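Local coordinates for hemolysin BL lytic component L1 (Bacillus cereus, PDB 7NMQ), which is one component of the hemolysin BL enterotoxin, an alpha-helical pore-forming toxin, and probably acts with its partner proteins to lyse cell membranes, at residues H20-D25 and K359-K364; Y27-I32 and Y68-A73; M31-N36 and I219-G224; D137-L142 and T296-I301; Q144-F149 and T289-Y294. All blocks are in the same frame, centred on the assembly; numbering follows the deposited sequence. Where two conformers were deposited one is given.

Contact 1: H20-D25 and K359-K364; sequences HILVMD and KDIAFK
Ile-361 and Phe-363 of the C-terminal tail 359-364 lie against one side of helix 10-33. The apolar part centres on Ile-361. Its CD1 reaches the helix backbone, 3.7 Å from Leu-22 CA, and lies 3.8 Å from Ile-21 CG2. Leu-22 CG stands anti to the backbone N (chi1 175°), and its CD1 comes 3.9 Å from Phe-363 CZ. The ring also meets Asp-25: Phe-363 CE1 is 3.6 Å from OD2, with carboxylate and ring planes 78° apart.

The polar part runs through two waters, with no direct hydrogen bond across. Both waters donate to Asp-25 OD2. One accepts from Ile-361 N, and the other donates to Ile-361 O at 2.8 Å. The second carboxylate oxygen, OD1, is held by Trp-69 NE1 and a salt bridge to Lys-74, which probably help to keep this buried acid ionised. This is an extended C-terminal tail packed on the long-helix bundle of a ClyA-like toxin.

Contact 2: Y27-I32 and Y68-A73; sequences YAKTMI and YWLDTA
Ala-28 and Ile-32 pack on Trp-69 and Leu-70 in an apolar, partly buried contact between helix 10-33 and helix 45-103, two members of the ClyA-like bundle. The short segments run at 127° to each other, and their axes come within 10.1 Å. Segment 68-73 contains a pi-type turn: Tyr-68 O accepts from both Thr-72 N and Ala-73 N, which reach it from opposite faces of its plane.

Leu-70 is the main side chain here. Its CD1 meets Ile-32 CD1 tip to tip at 3.5 Å. Its CG lies 4.1 Å from Ala-28 CB, and its CD2 is 4.4 Å from Lys-29 CE. The small Ala-28 lets Trp-69 come close as well. With CG anti to the backbone N (chi1 162°), the indole puts Trp-69 CD1 3.8 Å from Ala-28 CB. Its NE1 bonds to Asp-25 OD1. The ammonium end of Lys-29 makes a cation-pi contact with Phe-363 of the C-terminal tail.

No hydrogen bond joins segments 27-32 and 68-73, whose direct attraction therefore rests on van der Waals and hydrophobic packing. The Trp-69 to Asp-25 bond adds a polar link between the same two helices one turn away, and Lys-29 ties helix 10-33 to the tail.

Contact 3: M31-N36 and I219-G224; sequences MIKQPN and IVVTGG
Lys-33 NZ donates a hydrogen bond of 2.8 Å to Ile-219 O. The ammonium is tilted 32° from the carbonyl plane, and the C=O...N angle is 140°. The aliphatic part of the lysine passes obliquely over the isoleucine, with Lys-33 CD 3.7 Å from Ile-219 CB. A bend at chi3 (93°) turns the end of the lysine toward the carbonyl. Next along the strand, Val-221 CG2 lies 3.7 Å from Lys-33 O. Its other methyl, CG1, meets Pro-35 CD tip to tip at 4.0 Å. Gly-224 O approaches Gln-34 CG at 3.4 Å. A water donates to both Gly-224 O and Pro-35 O, bridging the two backbones.

Strand 217-222 pairs antiparallel with strand 225-230, and Gly-223 and Gly-224 form the turn of this beta hairpin. Both glycines have positive phi. The hairpin spans the end of one predicted transmembrane stretch and the start of the next. It resembles the beta tongue of ClyA-family toxins, here folded against the end of helix 10-33.

Gln-34 is the first residue to leave the helix, and both the oxygen and the nitrogen of its amide are hydrogen-bonded. OE1 accepts from Ala-226 N in the second strand and from Asn-285 ND2. NE2 donates to Ser-282 O on helix 275-325. Further out, Asn-36 bonds Arg-63 and Glu-60 of helix 45-103, and Ile-219 packs on Ala-226 and Pro-228 within the hairpin.

Contact 4: D137-L142 and T296-I301; sequences DFKGKL and TVDQAI
The Phe-138 ring carries Leu-142 CD1 on one face, 3.7 Å above its plane and offset toward the rim. This leucine belongs to the next turn of the same helix. Across the contact, Val-297 CG2 approaches the ring obliquely, 4.2 Å from Phe-138 CD2. The same valine methyl packs more tightly on Leu-142 CD1, at 3.5 Å. The Tyr-68 ring of helix 45-103 also meets Phe-138, the planes at about 45°, and Trp-69 packs nearby.

The other valine methyl, CG1, lies 3.9 Å from Lys-139 CB. From there the lysine curls over to Asp-298. The bends at chi2, chi3 and chi4 bring Lys-139 NZ to Asp-298 OD1, a salt bridge of 2.8 Å on the syn lone pair of that oxygen. Lys-139 CG also passes 3.3 Å from Asp-298 OD1. Gln-136 OE1 is a second partner of NZ.

Helices 107-154 and 275-325 run nearly antiparallel here, at 166°, with their axes 9.9 Å apart. Apolar packing holds the inner side of the pair. The salt bridge lies on the more exposed side, between two partly exposed residues, where the charge of Lys-139 is probably balanced by Asp-298 and steadied further by Gln-136.

Contact 5: Q144-F149 and T289-Y294; sequences QNSTDF and TLAYLY
Helices 107-154 and 275-325, two long antiparallel members of the ClyA-like helical bundle, come close together here. Their segment axes are 8.8 Å apart and cross at -156°. The small Ser-146 permits this: its CA is 5.2 Å from Leu-290 CA.

Leu-290 fills the buried side of the contact. Its CD1 is 3.6 Å from Phe-149 CG, and the two side chains cross at about a right angle. With CG anti to the backbone N (chi1 -173°), the inner ring atoms CG and CD2 of Phe-149 meet that methyl, and CB lies beside it. CD2 of Leu-290 turns toward the side chain of Asn-145. Met-31 of helix 10-33 and Ser-62 of helix 45-103 also touch Leu-290.

Ser-146 sits over the backbone between Leu-290 and Ala-291. Its CB lies 3.9 Å from Leu-290 CB. Its OG is 3.7 Å from Ala-291 N but makes no hydrogen bond to it. Instead OG bonds a diethylene glycol molecule, probably from the crystallisation liquor. The Tyr-294 ring offers its edge to the serine, and Ala-291 O lies 3.5 Å above one of its faces. In the ring plane, Ser-146 OG is 3.9 Å from Tyr-294 CE2.

Overall arrangement
From the N terminus, helix 10-33 meets three partners in turn. Contact 1 joins it to the C-terminal tail and closes a loop that encloses all the others. Contact 2 closes a short loop to helix 45-103. Contact 3 starts from the same stretch, shares Met-31 and Ile-32 with contact 2, and closes a longer loop at the beta hairpin, nested inside contact 1. Helix 107-154 then opens contacts 4 and 5 to helix 275-325. Contact 5 nests inside contact 4, and both cross contact 3 along the chain. Met-24 and Met-31 pack helix 10-33 on helix 275-325, the partner of helix 107-154 in contacts 4 and 5. Together the contacts tie four long helices, the hairpin and the tail.

Contact 1: H20-D25 and K359-K364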
# COMPACT_ATOMS: atom_id res chain seq x y z
N HIS A 20 0.68 1.26 -1.98
CA HIS A 20 -0.29 0.36 -1.34
C HIS A 20 -0.33 0.63 0.16
O HIS A 20 -1.40 0.51 0.75
CB HIS A 20 -0.00 -1.11 -1.61
CG HIS A 20 0.12 -1.45 -3.06
ND1 HIS A 20 -0.74 -0.93 -4.00
CD2 HIS A 20 0.99 -2.27 -3.70
CE1 HIS A 20 -0.38 -1.41 -5.20
NE2 HIS A 20 0.65 -2.24 -5.02
N ILE A 21 0.82 0.89 0.77
CA ILE A 21 0.87 1.20 2.22
C ILE A 21 0.04 2.46 2.47
O ILE A 21 -0.71 2.46 3.44
CB ILE A 21 2.33 1.38 2.71
CG1 ILE A 21 3.04 0.03 2.72
CG2 ILE A 21 2.41 2.01 4.07
CD1 ILE A 21 4.53 0.15 2.91
N LEU A 22 0.20 3.49 1.69
CA LEU A 22 -0.60 4.73 1.86
C LEU A 22 -2.10 4.41 1.80
O LEU A 22 -2.86 4.87 2.70
CB LEU A 22 -0.22 5.76 0.80
CG LEU A 22 -1.08 7.04 0.84
CD1 LEU A 22 -0.82 7.80 2.13
CD2 LEU A 22 -0.77 7.90 -0.37
N VAL A 23 -2.50 3.64 0.80
CA VAL A 23 -3.94 3.34 0.60
C VAL A 23 -4.44 2.51 1.79
O VAL A 23 -5.52 2.82 2.33
CB VAL A 23 -4.18 2.65 -0.73
CG1 VAL A 23 -5.56 2.05 -0.80
CG2 VAL A 23 -3.84 3.60 -1.88
N MET A 24 -3.70 1.51 2.23
CA MET A 24 -4.11 0.69 3.39
C MET A 24 -4.18 1.56 4.63
O MET A 24 -5.14 1.38 5.43
CB MET A 24 -3.13 -0.43 3.69
CG MET A 24 -3.17 -1.50 2.69
SD MET A 24 -4.69 -2.43 2.62
CE MET A 24 -4.80 -3.15 4.25
N ASP A 25 -3.21 2.45 4.82
CA ASP A 25 -3.25 3.32 6.03
C ASP A 25 -4.55 4.14 6.03
O ASP A 25 -5.17 4.26 7.07
CB ASP A 25 -2.05 4.26 6.09
CG ASP A 25 -0.76 3.65 6.62
OD1 ASP A 25 -0.79 2.53 7.17
OD2 ASP A 25 0.28 4.33 6.48
N LYS A 359 9.55 3.16 7.17
CA LYS A 359 9.10 3.90 8.37
C LYS A 359 7.66 4.36 8.14
O LYS A 359 7.27 4.51 6.99
CB LYS A 359 10.02 5.09 8.59
CG LYS A 359 11.39 4.68 9.08
CD LYS A 359 12.26 5.83 9.39
CE LYS A 359 12.94 6.41 8.16
NZ LYS A 359 14.18 7.13 8.54
N ASP A 360 6.90 4.52 9.20
CA ASP A 360 5.51 4.95 9.01
C ASP A 360 5.47 6.22 8.16
O ASP A 360 6.24 7.15 8.41
CB ASP A 360 4.83 5.25 10.33
CG ASP A 360 4.40 4.00 11.07
OD1 ASP A 360 4.39 2.91 10.45
OD2 ASP A 360 4.10 4.13 12.29
N ILE A 361 4.48 6.29 7.29
CA ILE A 361 4.10 7.58 6.68
C ILE A 361 3.59 8.49 7.79
O ILE A 361 2.76 8.05 8.63
CB ILE A 361 3.05 7.36 5.59
CG1 ILE A 361 3.56 6.41 4.51
CG2 ILE A 361 2.59 8.70 5.03
CD1 ILE A 361 2.45 5.80 3.74
N ALA A 362 4.06 9.72 7.85
CA ALA A 362 3.66 10.65 8.94
C ALA A 362 2.26 11.17 8.63
O ALA A 362 2.12 11.99 7.72
CB ALA A 362 4.67 11.75 9.05
N PHE A 363 1.29 10.63 9.34
CA PHE A 363 -0.09 11.16 9.45
C PHE A 363 -0.19 11.96 10.74
O PHE A 363 0.68 11.86 11.61
CB PHE A 363 -1.08 10.00 9.52
CG PHE A 363 -1.36 9.30 8.21
CD1 PHE A 363 -0.48 8.41 7.63
CD2 PHE A 363 -2.59 9.47 7.61
CE1 PHE A 363 -0.80 7.75 6.45
CE2 PHE A 363 -2.92 8.80 6.45
CZ PHE A 363 -2.01 7.98 5.84
N LYS A 364 -1.27 12.71 10.87
CA LYS A 364 -1.59 13.41 12.13
C LYS A 364 -1.81 12.40 13.26
O LYS A 364 -2.43 11.34 13.00
CB LYS A 364 -2.82 14.28 11.88
CG LYS A 364 -2.47 15.44 10.96
CD LYS A 364 -3.63 16.13 10.29
CE LYS A 364 -3.12 17.02 9.17
NZ LYS A 364 -2.08 17.96 9.68
O HOH W 1 3.00 3.89 6.82
O HOH W 2 1.34 5.62 8.86

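Contact 2: Y27-I32 and Y68-A73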
# COMPACT_ATOMS: atom_id res chain seq x y z
N TYR A 27 -7.52 3.60 4.49
CA TYR A 27 -8.71 2.76 4.70
C TYR A 27 -8.71 2.31 6.16
O TYR A 27 -9.79 2.38 6.81
CB TYR A 27 -8.67 1.52 3.81
CG TYR A 27 -8.95 1.77 2.36
CD1 TYR A 27 -9.81 2.77 1.94
CD2 TYR A 27 -8.37 0.96 1.38
CE1 TYR A 27 -10.05 3.00 0.59
CE2 TYR A 27 -8.61 1.18 0.03
CZ TYR A 27 -9.46 2.19 -0.38
OH TYR A 27 -9.68 2.37 -1.71
N ALA A 28 -7.59 1.87 6.72
CA ALA A 28 -7.59 1.38 8.11
C ALA A 28 -8.00 2.51 9.05
O ALA A 28 -8.81 2.31 10.00
CB ALA A 28 -6.23 0.84 8.45
N LYS A 29 -7.44 3.68 8.85
CA LYS A 29 -7.72 4.80 9.78
C LYS A 29 -9.21 5.18 9.66
O LYS A 29 -9.84 5.59 10.66
CB LYS A 29 -6.78 5.95 9.47
CG LYS A 29 -5.38 5.70 9.96
CD LYS A 29 -4.36 6.62 9.34
CE LYS A 29 -2.94 6.31 9.78
NZ LYS A 29 -2.67 6.84 11.13
N THR A 30 -9.76 5.11 8.47
CA THR A 30 -11.15 5.46 8.23
C THR A 30 -12.04 4.45 8.97
O THR A 30 -13.00 4.85 9.69
CB THR A 30 -11.49 5.55 6.75
OG1 THR A 30 -10.59 6.46 6.13
CG2 THR A 30 -12.91 6.03 6.58
N MET A 31 -11.73 3.16 8.84
CA MET A 31 -12.51 2.10 9.50
C MET A 31 -12.51 2.33 11.02
O MET A 31 -13.56 2.20 11.63
CB MET A 31 -11.96 0.71 9.19
CG MET A 31 -12.26 0.26 7.79
SD MET A 31 -13.89 0.66 7.18
CE MET A 31 -14.86 -0.45 8.19
N ILE A 32 -11.34 2.60 11.59
CA ILE A 32 -11.17 2.77 13.07
C ILE A 32 -12.05 3.92 13.54
O ILE A 32 -12.57 3.87 14.68
CB ILE A 32 -9.67 2.93 13.41
CG1 ILE A 32 -8.97 1.58 13.22
CG2 ILE A 32 -9.47 3.50 14.82
CD1 ILE A 32 -7.49 1.66 13.19
N TYR A 68 -4.76 -4.50 13.03
CA TYR A 68 -3.78 -5.55 12.67
C TYR A 68 -2.95 -5.01 11.51
O TYR A 68 -1.72 -5.21 11.52
CB TYR A 68 -4.46 -6.83 12.20
CG TYR A 68 -3.49 -7.95 11.94
CD1 TYR A 68 -3.06 -8.76 12.96
CD2 TYR A 68 -2.99 -8.17 10.65
CE1 TYR A 68 -2.15 -9.78 12.72
CE2 TYR A 68 -2.12 -9.22 10.39
CZ TYR A 68 -1.69 -10.02 11.43
OH TYR A 68 -0.83 -11.04 11.21
N TRP A 69 -3.56 -4.39 10.51
CA TRP A 69 -2.79 -3.75 9.41
C TRP A 69 -1.77 -2.81 10.05
O TRP A 69 -0.56 -2.88 9.72
CB TRP A 69 -3.68 -3.01 8.40
CG TRP A 69 -2.86 -2.04 7.60
CD1 TRP A 69 -2.79 -0.69 7.74
CD2 TRP A 69 -1.85 -2.39 6.64
NE1 TRP A 69 -1.84 -0.16 6.90
CE2 TRP A 69 -1.23 -1.19 6.23
CE3 TRP A 69 -1.42 -3.61 6.10
CZ2 TRP A 69 -0.23 -1.16 5.26
CZ3 TRP A 69 -0.41 -3.57 5.17
CH2 TRP A 69 0.16 -2.37 4.75
N LEU A 70 -2.22 -1.88 10.87
CA LEU A 70 -1.34 -0.78 11.33
C LEU A 70 -0.24 -1.32 12.23
O LEU A 70 0.89 -0.79 12.15
CB LEU A 70 -2.16 0.29 12.06
CG LEU A 70 -3.18 1.08 11.24
CD1 LEU A 70 -4.14 1.86 12.16
CD2 LEU A 70 -2.50 2.00 10.23
N ASP A 71 -0.51 -2.31 13.06
CA ASP A 71 0.41 -2.67 14.15
C ASP A 71 1.20 -3.94 13.84
O ASP A 71 2.25 -4.11 14.47
CB ASP A 71 -0.33 -2.84 15.46
CG ASP A 71 -1.04 -1.58 15.94
OD1 ASP A 71 -0.63 -0.48 15.54
OD2 ASP A 71 -1.97 -1.72 16.73
N THR A 72 0.71 -4.80 12.96
CA THR A 72 1.35 -6.11 12.73
C THR A 72 1.72 -6.29 11.25
O THR A 72 2.92 -6.55 10.98
CB THR A 72 0.48 -7.25 13.26
OG1 THR A 72 0.21 -6.96 14.64
CG2 THR A 72 1.14 -8.60 13.11
N ALA A 73 0.79 -6.17 10.32
CA ALA A 73 1.08 -6.46 8.89
C ALA A 73 1.98 -5.40 8.29
O ALA A 73 3.01 -5.72 7.64
CB ALA A 73 -0.19 -6.57 8.11

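Contact 3: M31-N36 and I219-G224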
# COMPACT_ATOMS: atom_id res chain seq x y z
N MET A 31 -11.73 3.16 8.84
CA MET A 31 -12.51 2.10 9.50
C MET A 31 -12.51 2.33 11.02
O MET A 31 -13.56 2.20 11.63
CB MET A 31 -11.96 0.71 9.19
CG MET A 31 -12.26 0.26 7.79
SD MET A 31 -13.89 0.66 7.18
CE MET A 31 -14.86 -0.45 8.19
N ILE A 32 -11.34 2.60 11.59
CA ILE A 32 -11.17 2.77 13.07
C ILE A 32 -12.05 3.92 13.54
O ILE A 32 -12.57 3.87 14.68
CB ILE A 32 -9.67 2.93 13.41
CG1 ILE A 32 -8.97 1.58 13.22
CG2 ILE A 32 -9.47 3.50 14.82
CD1 ILE A 32 -7.49 1.66 13.19
N LYS A 33 -12.25 4.95 12.75
CA LYS A 33 -12.99 6.16 13.18
C LYS A 33 -14.49 6.00 12.93
O LYS A 33 -15.23 6.76 13.50
CB LYS A 33 -12.40 7.39 12.49
CG LYS A 33 -11.23 8.03 13.24
CD LYS A 33 -10.87 9.42 12.81
CE LYS A 33 -11.53 10.54 13.58
NZ LYS A 33 -11.26 11.85 12.93
N GLN A 34 -14.93 5.04 12.15
CA GLN A 34 -16.36 4.91 11.86
C GLN A 34 -17.01 4.20 13.04
O GLN A 34 -16.63 3.08 13.40
CB GLN A 34 -16.57 4.13 10.58
CG GLN A 34 -18.05 4.05 10.28
CD GLN A 34 -18.41 4.21 8.84
OE1 GLN A 34 -17.86 5.00 8.08
NE2 GLN A 34 -19.32 3.37 8.42
N PRO A 35 -18.01 4.81 13.71
CA PRO A 35 -18.62 4.15 14.86
C PRO A 35 -19.60 3.04 14.46
O PRO A 35 -19.97 2.95 13.29
CB PRO A 35 -19.37 5.27 15.55
CG PRO A 35 -19.74 6.17 14.43
CD PRO A 35 -18.54 6.16 13.50
N ASN A 36 -19.94 2.22 15.44
CA ASN A 36 -21.04 1.23 15.28
C ASN A 36 -22.27 1.95 14.74
O ASN A 36 -22.62 3.07 15.22
CB ASN A 36 -21.32 0.46 16.56
CG ASN A 36 -20.34 -0.65 16.86
OD1 ASN A 36 -19.31 -0.78 16.21
ND2 ASN A 36 -20.66 -1.46 17.86
N ILE A 219 -9.62 12.73 8.72
CA ILE A 219 -10.81 11.84 8.61
C ILE A 219 -11.97 12.60 9.26
O ILE A 219 -11.84 12.95 10.45
CB ILE A 219 -10.52 10.48 9.26
CG1 ILE A 219 -9.21 9.80 8.80
CG2 ILE A 219 -11.77 9.62 9.05
CD1 ILE A 219 -9.18 9.28 7.44
N VAL A 220 -13.05 12.87 8.52
CA VAL A 220 -14.23 13.60 9.07
C VAL A 220 -15.37 12.61 9.28
O VAL A 220 -15.64 11.84 8.35
CB VAL A 220 -14.67 14.79 8.19
CG1 VAL A 220 -16.05 15.34 8.53
CG2 VAL A 220 -13.64 15.90 8.30
N VAL A 221 -15.94 12.58 10.47
CA VAL A 221 -17.11 11.70 10.74
C VAL A 221 -18.34 12.62 10.77
O VAL A 221 -18.41 13.55 11.60
CB VAL A 221 -16.99 10.92 12.06
CG1 VAL A 221 -18.15 9.95 12.24
CG2 VAL A 221 -15.63 10.21 12.14
N THR A 222 -19.28 12.33 9.89
CA THR A 222 -20.59 13.03 9.76
C THR A 222 -21.71 12.01 9.69
O THR A 222 -21.62 11.16 8.83
CB THR A 222 -20.68 13.75 8.41
OG1 THR A 222 -19.55 14.60 8.25
CG2 THR A 222 -21.94 14.57 8.29
N GLY A 223 -22.78 12.16 10.49
CA GLY A 223 -23.88 11.17 10.51
C GLY A 223 -23.41 9.72 10.61
O GLY A 223 -24.05 8.84 10.01
N GLY A 224 -22.36 9.43 11.37
CA GLY A 224 -21.84 8.07 11.56
C GLY A 224 -21.05 7.56 10.38
O GLY A 224 -20.54 6.41 10.44
O HOH W 3 -21.59 4.48 11.95

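Contact 4: D137-L142 and T296-I301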
# COMPACT_ATOMS: atom_id res chain seq x y z
N ASP A 137 -2.79 -14.74 4.78
CA ASP A 137 -3.63 -15.07 5.96
C ASP A 137 -4.54 -13.86 6.25
O ASP A 137 -5.75 -14.01 6.50
CB ASP A 137 -2.80 -15.45 7.18
CG ASP A 137 -2.04 -16.77 7.09
OD1 ASP A 137 -2.42 -17.62 6.25
OD2 ASP A 137 -1.11 -16.95 7.88
N PHE A 138 -3.96 -12.67 6.23
CA PHE A 138 -4.69 -11.44 6.56
C PHE A 138 -5.73 -11.18 5.49
O PHE A 138 -6.87 -10.80 5.79
CB PHE A 138 -3.71 -10.30 6.66
CG PHE A 138 -4.33 -8.99 7.07
CD1 PHE A 138 -5.26 -8.91 8.11
CD2 PHE A 138 -3.93 -7.83 6.46
CE1 PHE A 138 -5.82 -7.69 8.45
CE2 PHE A 138 -4.43 -6.60 6.84
CZ PHE A 138 -5.36 -6.54 7.87
N LYS A 139 -5.41 -11.42 4.22
CA LYS A 139 -6.37 -11.25 3.11
C LYS A 139 -7.56 -12.16 3.37
O LYS A 139 -8.72 -11.73 3.15
CB LYS A 139 -5.69 -11.53 1.77
CG LYS A 139 -6.33 -10.86 0.60
CD LYS A 139 -7.56 -11.49 0.10
CE LYS A 139 -7.43 -12.95 -0.21
NZ LYS A 139 -6.45 -13.16 -1.30
N GLY A 140 -7.33 -13.38 3.81
CA GLY A 140 -8.44 -14.29 4.12
C GLY A 140 -9.35 -13.70 5.19
O GLY A 140 -10.59 -13.76 5.03
N LYS A 141 -8.78 -13.10 6.24
CA LYS A 141 -9.59 -12.46 7.32
C LYS A 141 -10.33 -11.24 6.78
O LYS A 141 -11.51 -11.08 7.11
CB LYS A 141 -8.69 -12.07 8.50
CG LYS A 141 -8.04 -13.22 9.22
CD LYS A 141 -8.94 -14.26 9.83
CE LYS A 141 -8.18 -15.40 10.49
NZ LYS A 141 -7.80 -15.11 11.90
N LEU A 142 -9.71 -10.46 5.90
CA LEU A 142 -10.37 -9.28 5.33
C LEU A 142 -11.52 -9.73 4.45
O LEU A 142 -12.59 -9.09 4.45
CB LEU A 142 -9.38 -8.44 4.54
CG LEU A 142 -8.31 -7.74 5.36
CD1 LEU A 142 -7.26 -7.14 4.46
CD2 LEU A 142 -8.87 -6.64 6.26
N THR A 296 -6.67 -4.23 -1.99
CA THR A 296 -5.39 -3.53 -1.83
C THR A 296 -4.36 -4.50 -1.25
O THR A 296 -3.18 -4.47 -1.70
CB THR A 296 -5.53 -2.27 -0.97
OG1 THR A 296 -6.52 -1.44 -1.57
CG2 THR A 296 -4.22 -1.53 -0.93
N VAL A 297 -4.72 -5.35 -0.30
CA VAL A 297 -3.76 -6.36 0.19
C VAL A 297 -3.40 -7.29 -0.97
O VAL A 297 -2.22 -7.70 -1.05
CB VAL A 297 -4.30 -7.14 1.40
CG1 VAL A 297 -3.44 -8.36 1.74
CG2 VAL A 297 -4.39 -6.22 2.59
N ASP A 298 -4.32 -7.68 -1.82
CA ASP A 298 -3.97 -8.51 -3.01
C ASP A 298 -2.90 -7.79 -3.86
O ASP A 298 -1.95 -8.46 -4.34
CB ASP A 298 -5.19 -8.88 -3.83
CG ASP A 298 -6.04 -10.03 -3.30
OD1 ASP A 298 -5.50 -10.93 -2.64
OD2 ASP A 298 -7.29 -10.02 -3.56
N GLN A 299 -3.05 -6.48 -4.07
CA GLN A 299 -2.10 -5.66 -4.82
C GLN A 299 -0.75 -5.68 -4.10
O GLN A 299 0.31 -5.79 -4.76
CB GLN A 299 -2.57 -4.25 -5.04
CG GLN A 299 -3.78 -4.17 -5.93
CD GLN A 299 -4.09 -2.71 -6.08
OE1 GLN A 299 -4.59 -2.08 -5.17
NE2 GLN A 299 -3.48 -2.12 -7.08
N ALA A 300 -0.76 -5.52 -2.79
CA ALA A 300 0.47 -5.56 -1.97
C ALA A 300 1.16 -6.92 -2.14
O ALA A 300 2.42 -6.97 -2.23
CB ALA A 300 0.18 -5.26 -0.52
N ILE A 301 0.41 -7.99 -2.18
CA ILE A 301 1.00 -9.33 -2.36
C ILE A 301 1.66 -9.35 -3.73
O ILE A 301 2.78 -9.93 -3.81
CB ILE A 301 -0.05 -10.42 -2.17
CG1 ILE A 301 -0.41 -10.54 -0.70
CG2 ILE A 301 0.45 -11.75 -2.71
CD1 ILE A 301 -1.72 -11.24 -0.44

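Contact 5: Q144-F149 and T289-Y294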
# COMPACT_ATOMS: atom_id res chain seq x y z
N GLN A 144 -13.27 -12.52 4.69
CA GLN A 144 -14.35 -13.08 5.54
C GLN A 144 -15.15 -11.92 6.15
O GLN A 144 -16.38 -11.95 6.09
CB GLN A 144 -13.75 -13.92 6.64
CG GLN A 144 -13.31 -15.27 6.12
CD GLN A 144 -14.49 -16.01 5.53
OE1 GLN A 144 -15.56 -16.09 6.13
NE2 GLN A 144 -14.32 -16.56 4.34
N ASN A 145 -14.46 -10.91 6.64
CA ASN A 145 -15.18 -9.78 7.29
C ASN A 145 -15.98 -9.03 6.24
O ASN A 145 -17.15 -8.66 6.46
CB ASN A 145 -14.19 -8.86 8.00
CG ASN A 145 -14.87 -7.77 8.79
OD1 ASN A 145 -15.80 -7.99 9.57
ND2 ASN A 145 -14.45 -6.57 8.57
N SER A 146 -15.42 -8.82 5.04
CA SER A 146 -16.10 -8.12 3.93
C SER A 146 -17.36 -8.88 3.56
O SER A 146 -18.41 -8.26 3.39
CB SER A 146 -15.19 -7.90 2.73
OG SER A 146 -15.89 -7.25 1.71
N THR A 147 -17.28 -10.18 3.32
CA THR A 147 -18.44 -10.93 2.81
C THR A 147 -19.51 -11.03 3.92
O THR A 147 -20.68 -10.95 3.60
CB THR A 147 -18.08 -12.29 2.26
OG1 THR A 147 -17.37 -13.03 3.24
CG2 THR A 147 -17.15 -12.15 1.08
N ASP A 148 -19.10 -11.23 5.17
CA ASP A 148 -20.05 -11.28 6.31
C ASP A 148 -20.82 -9.96 6.38
O ASP A 148 -22.08 -9.97 6.47
CB ASP A 148 -19.31 -11.37 7.64
CG ASP A 148 -18.71 -12.72 7.97
OD1 ASP A 148 -19.15 -13.71 7.37
OD2 ASP A 148 -17.88 -12.76 8.90
N PHE A 149 -20.10 -8.86 6.30
CA PHE A 149 -20.70 -7.52 6.37
C PHE A 149 -21.61 -7.29 5.18
O PHE A 149 -22.79 -6.89 5.35
CB PHE A 149 -19.59 -6.49 6.48
CG PHE A 149 -20.08 -5.09 6.71
CD1 PHE A 149 -20.41 -4.69 7.98
CD2 PHE A 149 -20.25 -4.22 5.67
CE1 PHE A 149 -20.84 -3.39 8.21
CE2 PHE A 149 -20.69 -2.94 5.89
CZ PHE A 149 -20.94 -2.52 7.17
N THR A 289 -15.42 0.14 1.47
CA THR A 289 -14.06 0.16 2.02
C THR A 289 -13.62 -1.25 2.36
O THR A 289 -12.45 -1.60 2.16
CB THR A 289 -13.96 1.10 3.21
OG1 THR A 289 -14.27 2.42 2.75
CG2 THR A 289 -12.57 1.03 3.82
N LEU A 290 -14.49 -2.08 2.94
CA LEU A 290 -14.02 -3.43 3.34
C LEU A 290 -13.60 -4.22 2.10
O LEU A 290 -12.68 -5.03 2.26
CB LEU A 290 -15.12 -4.18 4.05
CG LEU A 290 -15.48 -3.67 5.45
CD1 LEU A 290 -16.56 -4.53 6.08
CD2 LEU A 290 -14.30 -3.53 6.36
N ALA A 291 -14.26 -4.07 0.96
CA ALA A 291 -13.87 -4.74 -0.30
C ALA A 291 -12.56 -4.13 -0.81
O ALA A 291 -11.67 -4.90 -1.15
CB ALA A 291 -14.95 -4.65 -1.34
N TYR A 292 -12.44 -2.81 -0.80
CA TYR A 292 -11.20 -2.14 -1.26
C TYR A 292 -10.01 -2.62 -0.40
O TYR A 292 -8.87 -2.75 -0.94
CB TYR A 292 -11.37 -0.63 -1.22
CG TYR A 292 -12.41 -0.08 -2.16
CD1 TYR A 292 -12.76 -0.73 -3.34
CD2 TYR A 292 -12.93 1.16 -1.95
CE1 TYR A 292 -13.71 -0.21 -4.20
CE2 TYR A 292 -13.89 1.70 -2.80
CZ TYR A 292 -14.27 1.03 -3.95
OH TYR A 292 -15.25 1.61 -4.75
N LEU A 293 -10.20 -2.85 0.89
CA LEU A 293 -9.12 -3.32 1.79
C LEU A 293 -8.59 -4.66 1.28
O LEU A 293 -7.35 -4.79 1.15
CB LEU A 293 -9.60 -3.45 3.24
CG LEU A 293 -9.54 -2.18 4.07
CD1 LEU A 293 -10.43 -2.30 5.31
CD2 LEU A 293 -8.10 -1.92 4.51
N TYR A 294 -9.43 -5.66 1.04
CA TYR A 294 -8.84 -6.97 0.66
C TYR A 294 -8.24 -6.83 -0.75
O TYR A 294 -7.21 -7.48 -1.02
CB TYR A 294 -9.80 -8.15 0.85
CG TYR A 294 -10.85 -8.35 -0.20
CD1 TYR A 294 -10.55 -8.85 -1.44
CD2 TYR A 294 -12.21 -8.18 0.09
CE1 TYR A 294 -11.54 -9.06 -2.40
CE2 TYR A 294 -13.20 -8.41 -0.85
CZ TYR A 294 -12.87 -8.84 -2.12
OH TYR A 294 -13.85 -9.07 -3.05